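Local coordinates for protein citrinin polyketide synthase (Monascus purpureus, PDB 5MPT) that builds the keto-aldehyde precursor of the mycotoxin citrinin by iterative condensation of malonyl-CoA units, this chain being the C-methyltransferase domain that adds methyl groups, at residues Gly9-Lys14 / Pro202-Pro207; Phe193-Val198 / Leu228-Val233; Pro207-Glu212 / Ser278-Leu283. All coordinates share one frame; numbering follows the deposited sequence. Where two conformers were deposited one is given.

Three contacts show how one end of a Rossmann-like methyltransferase domain is held together. The N-terminal residues 9-14 open contact 1, which closes on the loop 202-207 after 187 intervening residues. Before that loop is reached, residues 193-198 of helix 181-198 open contact 2, so contacts 1 and 2 cross. P207 ends contact 1 and begins contact 3, putting those two in series. Contact 2 then closes on helix 221-231 and the turn after it, while contact 3 waits until 278-283, so these two cross as well; none is nested. Together they tie the N-terminal segment, two neighbouring helices and two central strands into one end of the domain.

Contact 1: residues Gly9-Lys14 / Pro202-Pro207; sequences GSILPK and PNTGEP
The loop feeding strand 208-213, the first strand of the Rossmann-like methyltransferase sheet, is met by the N-terminal segment of the chain where S10 and I11 lie against P207 and P202. The polar end is a backbone bond: S10 N donates to P207 O over 3.0 Å, approaching well above the plane of the carbonyl, 51° out of it. The S10 carbonyl turns instead to the sheet, so this short segment is held both by the loop and by the sheet behind it. The S10 hydroxyl reaches forward, OG trans to N (chi1 173°), to donate to I11 O at 3.0 Å.

A water bridges the middle of the interface. It accepts from I11 N at 2.7 Å and donates to both P202 O and T204 OG1, joining backbone to backbone and to one side chain. T204 OG1 in turn donates to E206 OE1 over 2.7 Å, meeting the carboxylate on its anti side. That bond orients the glutamate, whose OE1 nevertheless lies 3.1 Å from G9 O, a pairing of two acceptors that brings no bond and would, if anything, be mildly unfavourable. Within the loop, N203 OD1 accepts from G205 N, an Asx turn that shapes the bend between P202 and E206, with G205 at positive phi.

The other end is apolar and partly open to solvent. I11 lies crosswise over the pyrrolidine ring of P202, its CG2 branch 3.7 Å from P202 CG. P13, the N-cap residue of helix 14-26, meets the same ring through its CD, 3.8 Å from P202 CD.

Contact 2: residues Phe193-Val198 / Leu228-Val233; sequences FLEQLV and LERLGV
E195 and R230 both leave their helices with CG trans to the backbone N, but they differ further out: the glutamate runs on extended, whereas the arginine bends at chi3 (67°) and so brings its guanidinium across to the carboxylate. In this conformer, one of two deposited for R230, NH1 donates to E195 OE2 at 2.7 Å in a salt bridge. The carboxylate oxygen lies near the guanidinium plane, at its edge, yet the donor reaches OE2 from 43° above the carboxylate plane. With the two planes 59° apart, the contact is made through one point rather than as a flat, two-pronged pair. A second, long and weak ion pair joins the same oxygen to K199.

Beneath this bridge L231 pushes toward the neighbouring helix, its CD2 branch lying 3.8 Å from E195 CG and its CD1 branch 4.2 Å from V198 CB. Helices 181-198 and 221-231 lie beside each other on the same face of the Rossmann-like sheet; the second is the crossover of the beta-alpha-beta unit that links strands 208-213 and 235-241. Deeper down, L194 and L197 pack on I281 of that sheet and L228 on I210.

Where helix 221-231 ends, G232 takes a positive phi and its N still bonds to L228 O at 3.1 Å. The chain then turns V233 back toward V198. These two valines meet tip to tip, V198 CG1 standing 3.5 Å from V233 CG2, with V233 CG1 slightly farther off.

Contact 3: residues Pro207-Glu212 / Ser278-Leu283; sequences PLRILE and SQHIIL
R209 meets H280 through both its backbone N and O, on the edge facing strand 279-285. R209 N donates to H280 ND1 at 3.0 Å, almost straight (172°) though tilted from the ring plane; with ND1 accepting, the proton probably sits on NE2, which bonds to S10 O. R209 O takes two donors, H280 N at 2.8 Å and I281 N at 3.2 Å, where strand 279-285 breaks at a corner. Beyond it regular parallel pairing resumes: L211 N bonds to I281 O (2.9 Å) and L283 N to L211 O.

The arginine's far end leaves for a salt bridge with E236 and a bond to L7 O, while a water links NH1 to S278 O. L208 CD1 lies over one face of the H280 ring, a CH-pi contact 3.9 Å from its centroid. I210 CG1 lies 4.0 Å from I281 CD1, the two side chains pointing the same way, and those of L211 and Q279 cross at about a right angle, L211 CB 3.7 Å from Q279 CG.

The strand order 3-2-1-4-5-7-6 is that of class I methyltransferases, and strands 208-213 and 279-285 are the adjacent central pair. The E212 side chain, held by Y237 and T221, is about 5 Å from the bound S-adenosylhomocysteine. I210 and I281 face helices 181-198 and 221-231; I282 packs oppositely against helix 294-304, and strands 235-241 and 309-316 flank the pair.

Contact 1: residues Gly9-Lys14 / Pro202-Pro207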
# COMPACT_ATOMS: atom_id res chain seq x y z
N GLY A 9 9.06 6.59 -29.56
CA GLY A 9 8.85 7.19 -28.26
C GLY A 9 9.93 8.21 -27.93
O GLY A 9 10.94 8.36 -28.62
N SER A 10 9.69 8.89 -26.82
CA SER A 10 10.58 9.93 -26.34
C SER A 10 11.98 9.36 -26.06
O SER A 10 12.15 8.17 -25.76
CB SER A 10 9.98 10.55 -25.07
OG SER A 10 10.85 11.48 -24.42
N ILE A 11 12.97 10.25 -26.08
CA ILE A 11 14.30 9.94 -25.57
C ILE A 11 14.27 10.03 -24.05
O ILE A 11 13.70 10.98 -23.49
CB ILE A 11 15.33 10.92 -26.14
CG1 ILE A 11 15.42 10.74 -27.64
CG2 ILE A 11 16.70 10.65 -25.51
CD1 ILE A 11 16.37 11.67 -28.29
N LEU A 12 14.94 9.10 -23.37
CA LEU A 12 14.93 9.04 -21.91
C LEU A 12 16.36 8.80 -21.42
O LEU A 12 16.77 7.66 -21.19
CB LEU A 12 13.97 7.97 -21.40
CG LEU A 12 13.91 7.87 -19.90
CD1 LEU A 12 13.66 9.24 -19.26
CD2 LEU A 12 12.80 6.86 -19.56
N PRO A 13 17.17 9.86 -21.34
CA PRO A 13 18.56 9.67 -20.90
C PRO A 13 18.63 9.17 -19.46
O PRO A 13 17.83 9.56 -18.60
CB PRO A 13 19.17 11.08 -21.03
CG PRO A 13 18.19 11.88 -21.82
CD PRO A 13 16.85 11.28 -21.57
N LYS A 14 19.61 8.30 -19.18
CA LYS A 14 19.78 7.80 -17.82
C LYS A 14 20.02 8.94 -16.83
O LYS A 14 19.52 8.87 -15.69
CB LYS A 14 20.91 6.77 -17.73
CG LYS A 14 22.26 7.16 -18.26
CD LYS A 14 23.26 6.01 -18.14
CE LYS A 14 24.29 6.03 -19.28
NZ LYS A 14 23.69 5.69 -20.61
N PRO A 202 14.81 15.36 -23.80
CA PRO A 202 14.76 15.96 -25.14
C PRO A 202 13.31 16.02 -25.59
O PRO A 202 12.49 15.20 -25.19
CB PRO A 202 15.58 14.99 -26.00
CG PRO A 202 16.51 14.30 -25.02
CD PRO A 202 15.68 14.17 -23.75
N ASN A 203 13.01 17.01 -26.40
CA ASN A 203 11.70 17.20 -27.02
C ASN A 203 11.81 16.84 -28.49
O ASN A 203 12.38 17.60 -29.29
CB ASN A 203 11.23 18.64 -26.84
CG ASN A 203 9.78 18.84 -27.23
OD1 ASN A 203 9.22 18.05 -27.99
ND2 ASN A 203 9.15 19.90 -26.70
N THR A 204 11.22 15.71 -28.88
CA THR A 204 11.19 15.28 -30.27
C THR A 204 9.78 15.26 -30.84
O THR A 204 9.60 14.88 -32.00
CB THR A 204 11.83 13.91 -30.44
OG1 THR A 204 11.19 12.97 -29.56
CG2 THR A 204 13.32 13.96 -30.14
N GLY A 205 8.79 15.69 -30.06
CA GLY A 205 7.40 15.53 -30.43
C GLY A 205 6.83 14.16 -30.15
O GLY A 205 5.62 13.96 -30.30
N GLU A 206 7.66 13.22 -29.76
CA GLU A 206 7.27 11.85 -29.52
C GLU A 206 6.85 11.66 -28.07
O GLU A 206 7.40 12.30 -27.17
CB GLU A 206 8.43 10.92 -29.81
CG GLU A 206 8.82 10.90 -31.27
CD GLU A 206 10.14 10.20 -31.51
OE1 GLU A 206 11.13 10.53 -30.82
OE2 GLU A 206 10.19 9.33 -32.40
N PRO A 207 5.93 10.73 -27.81
CA PRO A 207 5.34 10.63 -26.47
C PRO A 207 6.19 9.85 -25.49
O PRO A 207 6.89 8.89 -25.84
CB PRO A 207 4.02 9.90 -26.72
CG PRO A 207 4.33 9.03 -27.90
CD PRO A 207 5.31 9.79 -28.75
O HOH W 1 12.67 12.79 -27.03

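Contact 2: residues Phe193-Val198 / Leu228-Val233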
# COMPACT_ATOMS: atom_id res chain seq x y z
N PHE A 193 9.40 14.05 -8.53
CA PHE A 193 10.38 13.30 -9.29
C PHE A 193 10.07 13.39 -10.78
O PHE A 193 10.93 13.72 -11.61
CB PHE A 193 10.40 11.85 -8.82
CG PHE A 193 11.01 10.91 -9.81
CD1 PHE A 193 12.35 11.02 -10.15
CD2 PHE A 193 10.25 9.92 -10.40
CE1 PHE A 193 12.94 10.20 -11.08
CE2 PHE A 193 10.82 9.07 -11.32
CZ PHE A 193 12.18 9.20 -11.68
N LEU A 194 8.81 13.09 -11.15
CA LEU A 194 8.45 13.06 -12.57
C LEU A 194 8.57 14.45 -13.20
O LEU A 194 9.01 14.57 -14.35
CB LEU A 194 7.04 12.51 -12.74
CG LEU A 194 6.89 11.01 -12.48
CD1 LEU A 194 5.41 10.62 -12.44
CD2 LEU A 194 7.65 10.19 -13.54
N GLU A 195 8.18 15.51 -12.48
CA GLU A 195 8.30 16.85 -13.02
C GLU A 195 9.76 17.18 -13.29
O GLU A 195 10.11 17.70 -14.36
CB GLU A 195 7.68 17.87 -12.06
CG GLU A 195 7.76 19.26 -12.62
CD GLU A 195 6.86 20.24 -11.91
OE1 GLU A 195 6.50 19.98 -10.75
OE2 GLU A 195 6.51 21.28 -12.51
N GLN A 196 10.64 16.86 -12.34
CA GLN A 196 12.06 17.16 -12.53
C GLN A 196 12.64 16.29 -13.63
O GLN A 196 13.56 16.70 -14.36
CB GLN A 196 12.80 16.93 -11.21
CG GLN A 196 12.46 17.96 -10.14
CD GLN A 196 12.87 19.36 -10.58
OE1 GLN A 196 13.97 19.56 -11.10
NE2 GLN A 196 11.95 20.29 -10.48
N LEU A 197 12.10 15.08 -13.77
CA LEU A 197 12.50 14.18 -14.85
C LEU A 197 12.17 14.78 -16.21
O LEU A 197 13.03 14.86 -17.10
CB LEU A 197 11.81 12.83 -14.70
CG LEU A 197 12.04 11.82 -15.82
CD1 LEU A 197 13.50 11.42 -15.84
CD2 LEU A 197 11.16 10.59 -15.69
N VAL A 198 10.93 15.21 -16.38
CA VAL A 198 10.47 15.70 -17.68
C VAL A 198 11.23 16.96 -18.13
O VAL A 198 11.50 17.12 -19.34
CB VAL A 198 8.94 15.87 -17.60
CG1 VAL A 198 8.36 16.57 -18.81
CG2 VAL A 198 8.28 14.52 -17.46
N LEU A 228 0.60 15.75 -15.71
CA LEU A 228 1.01 15.64 -17.11
C LEU A 228 0.29 16.67 -17.98
O LEU A 228 0.85 17.16 -18.96
CB LEU A 228 0.74 14.22 -17.60
CG LEU A 228 1.55 13.15 -16.88
CD1 LEU A 228 0.96 11.77 -17.07
CD2 LEU A 228 2.97 13.18 -17.40
N GLU A 229 -0.96 16.98 -17.64
CA GLU A 229 -1.68 18.05 -18.32
C GLU A 229 -0.92 19.37 -18.23
O GLU A 229 -0.71 20.05 -19.24
CB GLU A 229 -3.07 18.17 -17.68
CG GLU A 229 -4.06 19.10 -18.36
CD GLU A 229 -5.42 19.06 -17.68
OE1 GLU A 229 -5.48 19.23 -16.44
OE2 GLU A 229 -6.43 18.83 -18.38
N ARG A 230 -0.45 19.73 -17.04
CA ARG A 230 0.23 21.01 -16.83
C ARG A 230 1.62 21.04 -17.45
O ARG A 230 2.09 22.09 -17.88
CB ARG A 230 0.33 21.30 -15.33
CG ARG A 230 1.47 22.25 -14.96
CD ARG A 230 1.38 22.73 -13.52
NE ARG A 230 1.60 21.65 -12.56
CZ ARG A 230 2.79 21.27 -12.10
NH1 ARG A 230 3.89 21.87 -12.51
NH2 ARG A 230 2.87 20.29 -11.21
N LEU A 231 2.32 19.90 -17.47
CA LEU A 231 3.64 19.88 -18.09
C LEU A 231 3.56 20.01 -19.60
O LEU A 231 4.46 20.59 -20.22
CB LEU A 231 4.41 18.62 -17.71
CG LEU A 231 4.67 18.47 -16.22
CD1 LEU A 231 5.32 17.12 -15.94
CD2 LEU A 231 5.51 19.66 -15.66
N GLY A 232 2.50 19.50 -20.21
CA GLY A 232 2.23 19.69 -21.62
C GLY A 232 3.19 19.02 -22.58
O GLY A 232 3.23 19.40 -23.75
N VAL A 233 3.94 18.01 -22.14
CA VAL A 233 4.78 17.29 -23.09
C VAL A 233 4.02 16.07 -23.60
O VAL A 233 3.18 15.51 -22.87
CB VAL A 233 6.13 16.88 -22.49
CG1 VAL A 233 6.98 18.13 -22.17
CG2 VAL A 233 5.92 15.99 -21.27

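Contact 3: residues Pro207-Glu212 / Ser278-Leu283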
# COMPACT_ATOMS: atom_id res chain seq x y z
N PRO A 207 5.93 10.73 -27.81
CA PRO A 207 5.34 10.63 -26.47
C PRO A 207 6.19 9.85 -25.49
O PRO A 207 6.89 8.89 -25.84
CB PRO A 207 4.02 9.90 -26.72
CG PRO A 207 4.33 9.03 -27.90
CD PRO A 207 5.31 9.79 -28.75
N LEU A 208 6.09 10.29 -24.25
CA LEU A 208 6.50 9.52 -23.10
C LEU A 208 5.39 8.53 -22.80
O LEU A 208 4.22 8.91 -22.69
CB LEU A 208 6.75 10.46 -21.92
CG LEU A 208 7.46 9.91 -20.69
CD1 LEU A 208 8.83 9.43 -21.07
CD2 LEU A 208 7.54 11.02 -19.60
N ARG A 209 5.73 7.26 -22.77
CA ARG A 209 4.77 6.20 -22.55
C ARG A 209 4.87 5.72 -21.12
O ARG A 209 5.91 5.19 -20.70
CB ARG A 209 4.98 5.07 -23.56
CG ARG A 209 4.88 5.59 -25.00
CD ARG A 209 4.95 4.49 -26.07
NE ARG A 209 4.39 4.99 -27.33
CZ ARG A 209 5.03 5.06 -28.49
NH1 ARG A 209 6.29 4.63 -28.61
NH2 ARG A 209 4.39 5.55 -29.54
N ILE A 210 3.80 5.92 -20.38
CA ILE A 210 3.71 5.62 -18.95
C ILE A 210 2.57 4.64 -18.76
O ILE A 210 1.46 4.86 -19.26
CB ILE A 210 3.44 6.89 -18.12
CG1 ILE A 210 4.49 7.94 -18.42
CG2 ILE A 210 3.37 6.51 -16.62
CD1 ILE A 210 4.27 9.29 -17.67
N LEU A 211 2.84 3.55 -18.06
CA LEU A 211 1.82 2.55 -17.75
C LEU A 211 1.73 2.38 -16.25
O LEU A 211 2.74 2.12 -15.58
CB LEU A 211 2.13 1.22 -18.43
CG LEU A 211 1.04 0.14 -18.33
CD1 LEU A 211 0.98 -0.64 -19.65
CD2 LEU A 211 1.32 -0.77 -17.16
N GLU A 212 0.53 2.52 -15.71
CA GLU A 212 0.30 2.34 -14.29
C GLU A 212 -0.35 0.98 -14.06
O GLU A 212 -1.40 0.68 -14.64
CB GLU A 212 -0.56 3.47 -13.72
CG GLU A 212 -0.76 3.31 -12.23
CD GLU A 212 -1.62 4.37 -11.60
OE1 GLU A 212 -2.15 5.23 -12.33
OE2 GLU A 212 -1.78 4.31 -10.36
N SER A 278 7.59 -1.55 -24.51
CA SER A 278 6.75 -0.48 -25.00
C SER A 278 6.76 0.76 -24.13
O SER A 278 6.55 1.86 -24.65
CB SER A 278 5.30 -0.95 -25.15
OG SER A 278 4.77 -1.36 -23.91
N GLN A 279 7.03 0.62 -22.84
CA GLN A 279 6.85 1.71 -21.90
C GLN A 279 8.16 2.31 -21.39
O GLN A 279 9.12 1.58 -21.10
CB GLN A 279 6.03 1.23 -20.69
CG GLN A 279 4.73 0.61 -21.00
CD GLN A 279 3.78 1.50 -21.77
OE1 GLN A 279 3.48 2.62 -21.39
NE2 GLN A 279 3.30 0.98 -22.89
N HIS A 280 8.18 3.65 -21.25
CA HIS A 280 9.29 4.35 -20.58
C HIS A 280 9.24 4.19 -19.08
O HIS A 280 10.29 4.04 -18.43
CB HIS A 280 9.25 5.85 -20.89
CG HIS A 280 9.51 6.17 -22.32
ND1 HIS A 280 8.49 6.29 -23.25
CD2 HIS A 280 10.66 6.40 -22.99
CE1 HIS A 280 9.01 6.59 -24.43
NE2 HIS A 280 10.33 6.64 -24.30
N ILE A 281 8.04 4.20 -18.51
CA ILE A 281 7.82 4.27 -17.07
C ILE A 281 6.68 3.34 -16.70
O ILE A 281 5.60 3.41 -17.29
CB ILE A 281 7.48 5.70 -16.62
CG1 ILE A 281 8.55 6.66 -17.09
CG2 ILE A 281 7.28 5.76 -15.13
CD1 ILE A 281 8.17 8.12 -16.80
N ILE A 282 6.91 2.48 -15.72
CA ILE A 282 5.84 1.76 -15.07
C ILE A 282 5.73 2.25 -13.63
O ILE A 282 6.70 2.21 -12.87
CB ILE A 282 6.04 0.24 -15.13
CG1 ILE A 282 5.86 -0.16 -16.58
CG2 ILE A 282 5.01 -0.50 -14.23
CD1 ILE A 282 6.21 -1.55 -16.88
N LEU A 283 4.56 2.77 -13.32
CA LEU A 283 4.14 3.17 -11.98
C LEU A 283 3.36 2.04 -11.33
O LEU A 283 2.54 1.42 -12.00
CB LEU A 283 3.28 4.42 -12.07
CG LEU A 283 3.93 5.68 -12.64
CD1 LEU A 283 2.97 6.86 -12.57
CD2 LEU A 283 5.22 6.01 -11.93
O HOH W 2 7.93 2.53 -26.87
O HOH W 3 1.39 3.94 -22.15